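Long-range contacts in Cif-like 1 (Burkholderia cenocepacia, PDB 7JQY), which probably hydrolyses epoxides as a Cif-like member of the alpha/beta hydrolase fold and assembles as an octamer: residues 12-17 with 200-205; 141-146 with 244-249; 147-152 with 261-266. The protein carries 1 engineered substitution. All coordinates share one frame; numbering follows the deposited sequence.

Contact 1 of 3, residues 12-17 with 200-205; sequences GMPAPG and HVALSN
Pro14 and Pro16 set their rings down on the extended run from Ala202 to Ser204, and nearly all of the contact is made by these two prolines. The more extensive, better-buried part lies around Pro14. Its CG comes to 3.5 Å from Ala202 O and to 4.3 Å from Ala202 CB, and its CB rests 4.0 Å from Ser204 N, so one ring spans the backbone from Ala202 to Ser204. No hydrogen bond joins the segments; the fit is by van der Waals contact alone, and only 181 Å² is buried between them. Pro16 forms the looser, solvent-facing side. Its CB meets Ser204 OG at 3.3 Å and its ring also touches Asp206 and Asp207, but Pro16 is otherwise largely open to solvent. With OG anti to the backbone N (chi1 160°), the Ser204 hydroxyl stands beside its own carbonyl carbon and binds Asp206 N, making Ser204 the N-cap of helix 205-215; Pro16 merely leans on this cap. The side nearer Pro14 continues into the subunit interface, where Arg28 of a second subunit packs on Pro14 and Ala202 and donates to Leu203 O. The N-terminal arm thus lies across the connection between helices 187-198 and 205-215: Leu203 rests on Tyr195 of the first, and Gly17 N is bound by Asp207 at the start of the second.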
loop_
_atom_site.group_PDB
_atom_site.type_symbol
_atom_site.label_atom_id
_atom_site.label_comp_id
_atom_site.label_asym_id
_atom_site.label_seq_id
_atom_site.Cartn_x
_atom_site.Cartn_y
_atom_site.Cartn_z
ATOM N N GLY B 12 -23.178 -32.737 6.080
ATOM C CA GLY B 12 -21.910 -32.562 5.435
ATOM C C GLY B 12 -21.447 -31.136 5.302
ATOM O O GLY B 12 -22.212 -30.241 5.180
ATOM N N MET B 13 -20.156 -30.949 5.309
ATOM C CA MET B 13 -19.609 -29.637 5.161
ATOM C C MET B 13 -19.470 -29.323 3.690
ATOM O O MET B 13 -19.419 -30.199 2.900
ATOM C CB MET B 13 -18.265 -29.576 5.834
ATOM C CG MET B 13 -18.287 -29.920 7.303
ATOM S SD MET B 13 -18.915 -28.685 8.402
ATOM C CE MET B 13 -17.554 -27.608 8.540
ATOM N N PRO B 14 -19.396 -28.050 3.336
ATOM C CA PRO B 14 -19.282 -27.688 1.915
ATOM C C PRO B 14 -18.026 -28.268 1.265
ATOM O O PRO B 14 -16.944 -28.280 1.858
ATOM C CB PRO B 14 -19.242 -26.156 1.941
ATOM C CG PRO B 14 -19.925 -25.783 3.245
ATOM C CD PRO B 14 -19.534 -26.865 4.206
ATOM N N ALA B 15 -18.197 -28.784 0.045
ATOM C CA ALA B 15 -17.121 -29.360 -0.759
ATOM C C ALA B 15 -16.788 -28.437 -1.927
ATOM O O ALA B 15 -17.544 -28.388 -2.908
ATOM C CB ALA B 15 -17.528 -30.742 -1.274
ATOM N N PRO B 16 -15.679 -27.701 -1.886
ATOM C CA PRO B 16 -15.382 -26.737 -2.955
ATOM C C PRO B 16 -14.878 -27.398 -4.232
ATOM O O PRO B 16 -14.427 -28.544 -4.241
ATOM C CB PRO B 16 -14.286 -25.854 -2.343
ATOM C CG PRO B 16 -13.587 -26.751 -1.358
ATOM C CD PRO B 16 -14.677 -27.659 -0.801
ATOM N N GLY B 17 -14.976 -26.640 -5.327
ATOM C CA GLY B 17 -14.369 -27.005 -6.598
ATOM C C GLY B 17 -15.344 -27.636 -7.578
ATOM O O GLY B 17 -16.542 -27.797 -7.324
ATOM N N HIS B 200 -28.343 -18.801 1.639
ATOM C CA HIS B 200 -28.840 -19.463 2.842
ATOM C C HIS B 200 -28.124 -20.771 3.107
ATOM O O HIS B 200 -27.883 -21.112 4.270
ATOM C CB HIS B 200 -30.357 -19.715 2.777
ATOM C CG HIS B 200 -30.917 -20.270 4.047
ATOM N ND1 HIS B 200 -31.351 -21.573 4.163
ATOM C CD2 HIS B 200 -31.081 -19.707 5.268
ATOM C CE1 HIS B 200 -31.773 -21.786 5.397
ATOM N NE2 HIS B 200 -31.619 -20.669 6.086
ATOM N N VAL B 201 -27.810 -21.521 2.056
ATOM C CA VAL B 201 -26.930 -22.677 2.168
ATOM C C VAL B 201 -25.497 -22.177 2.292
ATOM O O VAL B 201 -25.054 -21.324 1.511
ATOM C CB VAL B 201 -27.096 -23.599 0.948
ATOM C CG1 VAL B 201 -26.084 -24.744 0.982
ATOM C CG2 VAL B 201 -28.533 -24.138 0.887
ATOM N N ALA B 202 -24.764 -22.714 3.269
ATOM C CA ALA B 202 -23.371 -22.332 3.456
ATOM C C ALA B 202 -22.530 -22.768 2.258
ATOM O O ALA B 202 -22.566 -23.933 1.851
ATOM C CB ALA B 202 -22.817 -22.946 4.740
ATOM N N LEU B 203 -21.776 -21.826 1.695
ATOM C CA LEU B 203 -20.883 -22.093 0.579
ATOM C C LEU B 203 -19.426 -21.979 1.016
ATOM O O LEU B 203 -19.097 -21.376 2.042
ATOM C CB LEU B 203 -21.156 -21.128 -0.575
ATOM C CG LEU B 203 -22.646 -21.024 -0.897
ATOM C CD1 LEU B 203 -22.920 -19.779 -1.720
ATOM C CD2 LEU B 203 -23.085 -22.277 -1.631
ATOM N N SER B 204 -18.545 -22.563 0.217
ATOM C CA SER B 204 -17.127 -22.526 0.536
ATOM C C SER B 204 -16.545 -21.228 0.009
ATOM O O SER B 204 -16.905 -20.776 -1.083
ATOM C CB SER B 204 -16.397 -23.719 -0.076
ATOM O OG SER B 204 -15.002 -23.466 -0.177
ATOM N N ASN B 205 -15.678 -20.611 0.816
ATOM C CA ASN B 205 -15.013 -19.385 0.395
ATOM C C ASN B 205 -14.216 -19.598 -0.883
ATOM O O ASN B 205 -14.117 -18.687 -1.713
ATOM C CB ASN B 205 -14.067 -18.884 1.485
ATOM C CG ASN B 205 -14.788 -18.330 2.684
ATOM O OD1 ASN B 205 -15.964 -17.966 2.615
ATOM N ND2 ASN B 205 -14.076 -18.245 3.799
#

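Contact 2 of 3, residues 141-146 with 244-249; sequences VKLAML and HKLPMP
One face of the Pro249 ring is turned to the 141-146 segment: Lys142 CG lies over it, 4.2 Å from Pro249 CB, and Val141 O over the same face, 3.6 Å from Pro249 CD. The carbonyl that follows the ring also turns to the strand. Pro249 O accepts the backbone N-H of Leu143 at 3.2 Å, a fairly straight bond (161° at the hydrogen) arriving almost head-on to the carbonyl, with 162° at the oxygen. Lys142 CA adds a CA-H...O contact of 3.6 Å to that oxygen, so two neighbouring residues of the strand converge on one acceptor. Just before the proline, Met248 CB presses on Val141 O at 3.3 Å; its CG is placed between the backbone N and the carbonyl carbon (chi1 78°), after which the bent chain leads away from the strand. A second, wholly apolar contact lies beyond Met248, where Leu143 CD2 and Leu246 CD1 meet at 3.8 Å, the two side chains at about a right angle. Lys142 extends past the ring to give its ammonium group to Phe301 O. The bond to Pro249 O starts the pairing of strand 140-146 with the parallel strand 250-255, continued by Leu143 with Leu251, while strand 117-122 lies along the other side of 140-146. Helix 291-303 packs Phe301 on Pro249 and Leu298 on Ala144, and helix 124-135 brings Ala129 to Leu143 and Tyr130 to Leu246.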
loop_
_atom_site.group_PDB
_atom_site.type_symbol
_atom_site.label_atom_id
_atom_site.label_comp_id
_atom_site.label_asym_id
_atom_site.label_seq_id
_atom_site.Cartn_x
_atom_site.Cartn_y
_atom_site.Cartn_z
ATOM N N VAL B 141 -36.582 -22.946 -27.814
ATOM C CA VAL B 141 -37.514 -24.047 -27.578
ATOM C C VAL B 141 -38.176 -23.898 -26.214
ATOM O O VAL B 141 -39.406 -23.884 -26.094
ATOM C CB VAL B 141 -36.787 -25.396 -27.705
ATOM C CG1 VAL B 141 -37.755 -26.550 -27.525
ATOM C CG2 VAL B 141 -36.095 -25.490 -29.035
ATOM N N LYS B 142 -37.363 -23.786 -25.165
ATOM C CA LYS B 142 -37.840 -23.606 -23.801
ATOM C C LYS B 142 -36.906 -22.638 -23.088
ATOM O O LYS B 142 -35.721 -22.534 -23.422
ATOM C CB LYS B 142 -37.911 -24.936 -23.036
ATOM C CG LYS B 142 -39.042 -25.850 -23.476
ATOM C CD LYS B 142 -38.927 -27.217 -22.830
ATOM C CE LYS B 142 -40.013 -28.151 -23.331
ATOM N NZ LYS B 142 -39.714 -29.575 -23.009
ATOM N N LEU B 143 -37.452 -21.929 -22.106
ATOM C CA LEU B 143 -36.727 -20.895 -21.379
ATOM C C LEU B 143 -36.945 -21.087 -19.884
ATOM O O LEU B 143 -38.087 -21.242 -19.438
ATOM C CB LEU B 143 -37.194 -19.503 -21.819
ATOM C CG LEU B 143 -36.687 -18.307 -21.023
ATOM C CD1 LEU B 143 -35.195 -18.114 -21.257
ATOM C CD2 LEU B 143 -37.473 -17.053 -21.384
ATOM N N ALA B 144 -35.851 -21.116 -19.119
ATOM C CA ALA B 144 -35.898 -21.250 -17.665
ATOM C C ALA B 144 -35.334 -19.990 -17.027
ATOM O O ALA B 144 -34.225 -19.561 -17.368
ATOM C CB ALA B 144 -35.128 -22.480 -17.184
ATOM N N MET B 145 -36.091 -19.410 -16.096
ATOM C CA MET B 145 -35.765 -18.114 -15.509
ATOM C C MET B 145 -35.532 -18.276 -14.012
ATOM O O MET B 145 -36.440 -18.692 -13.281
ATOM C CB MET B 145 -36.893 -17.116 -15.784
ATOM C CG MET B 145 -37.153 -16.911 -17.283
ATOM S SD MET B 145 -38.425 -15.678 -17.625
ATOM C CE MET B 145 -37.398 -14.243 -17.926
ATOM N N LEU B 146 -34.337 -17.901 -13.545
ATOM C CA LEU B 146 -33.911 -18.190 -12.179
ATOM C C LEU B 146 -33.645 -16.916 -11.387
ATOM O O LEU B 146 -32.993 -15.989 -11.882
ATOM C CB LEU B 146 -32.639 -19.047 -12.157
ATOM C CG LEU B 146 -32.516 -20.340 -12.969
ATOM C CD1 LEU B 146 -31.257 -21.095 -12.530
ATOM C CD2 LEU B 146 -33.740 -21.216 -12.829
ATOM N N HIS B 244 -45.744 -8.442 -26.245
ATOM C CA HIS B 244 -45.917 -9.708 -26.934
ATOM C C HIS B 244 -45.403 -10.740 -25.947
ATOM O O HIS B 244 -44.194 -10.869 -25.747
ATOM C CB HIS B 244 -45.125 -9.716 -28.239
ATOM C CG HIS B 244 -45.487 -8.609 -29.184
ATOM N ND1 HIS B 244 -46.716 -8.529 -29.808
ATOM C CD2 HIS B 244 -44.767 -7.555 -29.641
ATOM C CE1 HIS B 244 -46.739 -7.473 -30.601
ATOM N NE2 HIS B 244 -45.569 -6.864 -30.519
ATOM N N LYS B 245 -46.313 -11.444 -25.300
ATOM C CA LYS B 245 -45.882 -12.419 -24.322
ATOM C C LYS B 245 -45.236 -13.593 -25.044
ATOM O O LYS B 245 -45.574 -13.908 -26.191
ATOM C CB LYS B 245 -47.064 -12.848 -23.458
ATOM C CG LYS B 245 -47.600 -11.671 -22.639
ATOM C CD LYS B 245 -48.004 -12.053 -21.227
ATOM C CE LYS B 245 -49.374 -12.697 -21.184
ATOM N NZ LYS B 245 -49.956 -12.697 -19.810
ATOM N N LEU B 246 -44.289 -14.230 -24.365
ATOM C CA LEU B 246 -43.505 -15.272 -25.004
ATOM C C LEU B 246 -44.370 -16.506 -25.242
ATOM O O LEU B 246 -45.193 -16.863 -24.392
ATOM C CB LEU B 246 -42.283 -15.636 -24.158
ATOM C CG LEU B 246 -41.267 -14.517 -23.903
ATOM C CD1 LEU B 246 -40.246 -14.956 -22.862
ATOM C CD2 LEU B 246 -40.582 -14.085 -25.190
ATOM N N PRO B 247 -44.219 -17.165 -26.393
ATOM C CA PRO B 247 -45.064 -18.325 -26.712
ATOM C C PRO B 247 -44.511 -19.662 -26.242
ATOM O O PRO B 247 -45.274 -20.615 -26.060
ATOM C CB PRO B 247 -45.136 -18.277 -28.240
ATOM C CG PRO B 247 -43.804 -17.689 -28.640
ATOM C CD PRO B 247 -43.377 -16.754 -27.535
ATOM N N MET B 248 -43.192 -19.773 -26.095
ATOM C CA MET B 248 -42.596 -21.046 -25.721
ATOM C C MET B 248 -42.806 -21.319 -24.234
ATOM O O MET B 248 -42.980 -20.391 -23.442
ATOM C CB MET B 248 -41.106 -21.052 -26.079
ATOM C CG MET B 248 -40.221 -20.295 -25.106
ATOM S SD MET B 248 -40.372 -18.501 -25.276
ATOM C CE MET B 248 -39.852 -18.286 -26.974
ATOM N N PRO B 249 -42.758 -22.589 -23.822
ATOM C CA PRO B 249 -42.893 -22.902 -22.392
ATOM C C PRO B 249 -41.776 -22.274 -21.570
ATOM O O PRO B 249 -40.611 -22.242 -21.980
ATOM C CB PRO B 249 -42.823 -24.434 -22.352
ATOM C CG PRO B 249 -43.203 -24.873 -23.719
ATOM C CD PRO B 249 -42.704 -23.806 -24.651
#

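Contact 3 of 3, residues 147-152 with 261-266; sequences DVPVPG and AKELDM
Met266 reaches from its helix to Val148, Pro149 and Val150. Its CB stays at the margin, 4.3 Å from Pro149 CB, and the contact proper begins at CG. Held anti to the backbone N (chi1 -179°), CG comes closer to that same Pro149 CB, at 3.6 Å. The chain then bends at chi2 (-88°), which carries SD to Val150 N at 3.7 Å; the angle of 162° at the hydrogen marks a straight but weak N-H...S hydrogen bond. Val150 CG2 touches the sulfur too, at 4.1 Å. A second bend returns CE to the start of the loop, where it lies 3.9 Å from Val148 O. One turn earlier in the helix, Glu263 curls over the Val148 peptide. Its carboxyl group lies very near the carbonyl, OE2 being 2.7 Å from Val148 O, and OE1 lies 3.5 Å from Pro149 N. Asp147 turns from the helix and forms a salt bridge with Arg122. Val148 touches the residues of what appears to be the nucleophile elbow, so the loop borders the probable active site. It links strand 140-146 to helix 154-161, whose Ile155 packs on both Pro149 and Met266, and it is enclosed further by Phe238 of helix 231-241 and Val126 of helix 124-135, both of which touch Val150.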
loop_
_atom_site.group_PDB
_atom_site.type_symbol
_atom_site.label_atom_id
_atom_site.label_comp_id
_atom_site.label_asym_id
_atom_site.label_seq_id
_atom_site.Cartn_x
_atom_site.Cartn_y
_atom_site.Cartn_z
ATOM N N ASP B 147 -34.156 -16.891 -10.155
ATOM C CA ASP B 147 -33.639 -16.091 -9.044
ATOM C C ASP B 147 -33.965 -14.599 -9.060
ATOM O O ASP B 147 -34.196 -14.018 -7.993
ATOM C CB ASP B 147 -32.116 -16.281 -8.950
ATOM C CG ASP B 147 -31.738 -17.711 -8.607
ATOM O OD1 ASP B 147 -32.499 -18.354 -7.862
ATOM O OD2 ASP B 147 -30.692 -18.207 -9.090
ATOM N N VAL B 148 -33.960 -13.962 -10.226
ATOM C CA VAL B 148 -34.021 -12.500 -10.296
ATOM C C VAL B 148 -35.128 -12.058 -11.249
ATOM O O VAL B 148 -35.319 -12.686 -12.304
ATOM C CB VAL B 148 -32.657 -11.929 -10.736
ATOM C CG1 VAL B 148 -32.689 -10.406 -10.878
ATOM C CG2 VAL B 148 -31.573 -12.345 -9.758
ATOM N N PRO B 149 -35.890 -11.012 -10.926
ATOM C CA PRO B 149 -36.830 -10.449 -11.904
ATOM C C PRO B 149 -36.115 -9.615 -12.957
ATOM O O PRO B 149 -35.058 -9.033 -12.707
ATOM C CB PRO B 149 -37.735 -9.563 -11.046
ATOM C CG PRO B 149 -36.827 -9.133 -9.911
ATOM C CD PRO B 149 -35.976 -10.338 -9.615
ATOM N N VAL B 150 -36.728 -9.525 -14.136
ATOM C CA VAL B 150 -36.118 -8.776 -15.235
ATOM C C VAL B 150 -36.696 -7.368 -15.253
ATOM O O VAL B 150 -37.802 -7.145 -14.739
ATOM C CB VAL B 150 -36.299 -9.480 -16.594
ATOM C CG1 VAL B 150 -35.884 -10.938 -16.505
ATOM C CG2 VAL B 150 -37.715 -9.349 -17.105
ATOM N N PRO B 151 -35.977 -6.384 -15.789
ATOM C CA PRO B 151 -36.524 -5.025 -15.852
ATOM C C PRO B 151 -37.821 -4.968 -16.652
ATOM O O PRO B 151 -38.057 -5.765 -17.562
ATOM C CB PRO B 151 -35.414 -4.223 -16.537
ATOM C CG PRO B 151 -34.153 -5.027 -16.298
ATOM C CD PRO B 151 -34.585 -6.458 -16.277
ATOM N N GLY B 152 -38.670 -4.003 -16.290
ATOM C CA GLY B 152 -39.946 -3.792 -16.925
ATOM C C GLY B 152 -41.114 -4.443 -16.212
ATOM O O GLY B 152 -42.249 -3.975 -16.353
ATOM N N ALA B 261 -41.549 -17.074 -4.703
ATOM C CA ALA B 261 -42.694 -17.101 -5.600
ATOM C C ALA B 261 -42.762 -15.887 -6.506
ATOM O O ALA B 261 -43.507 -15.913 -7.489
ATOM C CB ALA B 261 -43.993 -17.204 -4.787
ATOM N N LYS B 262 -42.024 -14.818 -6.202
ATOM C CA LYS B 262 -42.099 -13.627 -7.043
ATOM C C LYS B 262 -41.394 -13.808 -8.387
ATOM O O LYS B 262 -41.637 -13.022 -9.311
ATOM C CB LYS B 262 -41.502 -12.426 -6.309
ATOM C CG LYS B 262 -42.105 -12.176 -4.932
ATOM C CD LYS B 262 -41.389 -11.041 -4.199
ATOM C CE LYS B 262 -41.761 -10.998 -2.719
ATOM N NZ LYS B 262 -41.055 -12.031 -1.890
ATOM N N GLU B 263 -40.541 -14.823 -8.527
ATOM C CA GLU B 263 -40.028 -15.160 -9.852
ATOM C C GLU B 263 -41.141 -15.704 -10.714
ATOM O O GLU B 263 -41.181 -15.483 -11.936
ATOM C CB GLU B 263 -38.909 -16.195 -9.744
ATOM C CG GLU B 263 -38.078 -16.346 -11.012
ATOM C CD GLU B 263 -37.148 -15.171 -11.223
ATOM O OE1 GLU B 263 -37.113 -14.290 -10.332
ATOM O OE2 GLU B 263 -36.454 -15.131 -12.274
ATOM N N LEU B 264 -42.066 -16.382 -10.059
ATOM C CA LEU B 264 -43.168 -17.048 -10.708
ATOM C C LEU B 264 -44.197 -16.010 -11.162
ATOM O O LEU B 264 -44.708 -16.079 -12.285
ATOM C CB LEU B 264 -43.724 -18.005 -9.663
ATOM C CG LEU B 264 -43.150 -19.421 -9.570
ATOM C CD1 LEU B 264 -41.744 -19.316 -8.877
ATOM C CD2 LEU B 264 -44.079 -20.297 -8.749
ATOM N N ASP B 265 -44.471 -15.015 -10.302
ATOM C CA ASP B 265 -45.302 -13.870 -10.678
ATOM C C ASP B 265 -44.649 -13.036 -11.773
ATOM O O ASP B 265 -45.316 -12.600 -12.719
ATOM C CB ASP B 265 -45.567 -12.992 -9.457
ATOM C CG ASP B 265 -46.125 -13.778 -8.290
ATOM O OD1 ASP B 265 -45.971 -13.327 -7.133
ATOM O OD2 ASP B 265 -46.699 -14.863 -8.526
ATOM N N MET B 266 -43.341 -12.790 -11.650
ATOM C CA MET B 266 -42.639 -11.974 -12.634
ATOM C C MET B 266 -42.712 -12.605 -14.015
ATOM O O MET B 266 -42.923 -11.910 -15.015
ATOM C CB MET B 266 -41.186 -11.790 -12.195
ATOM C CG MET B 266 -40.348 -10.946 -13.113
ATOM S SD MET B 266 -39.554 -11.874 -14.431
ATOM C CE MET B 266 -38.912 -13.310 -13.583
#

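Overall arrangement
From the N terminus, the arm at 12-17 waits longest for its partner, since contact 1 closes only at 200-205. Within that span come 141-146 and, directly after it, 147-152, whose partners 244-249 and 261-266 both follow 200-205. All three closures therefore cross, and none nests. Contacts 2 and 3 are neighbours along one strand-to-loop path, their centres 13 Å apart: Met145 CE packs on Val150 CG1 at 3.9 Å, joining sheet core to the loop beyond it. Contact 1 stays apart, with nearest atoms about 14 Å from contact 2 and 10 Å from contact 3, tying the N-terminal arm to the helical region at a subunit interface.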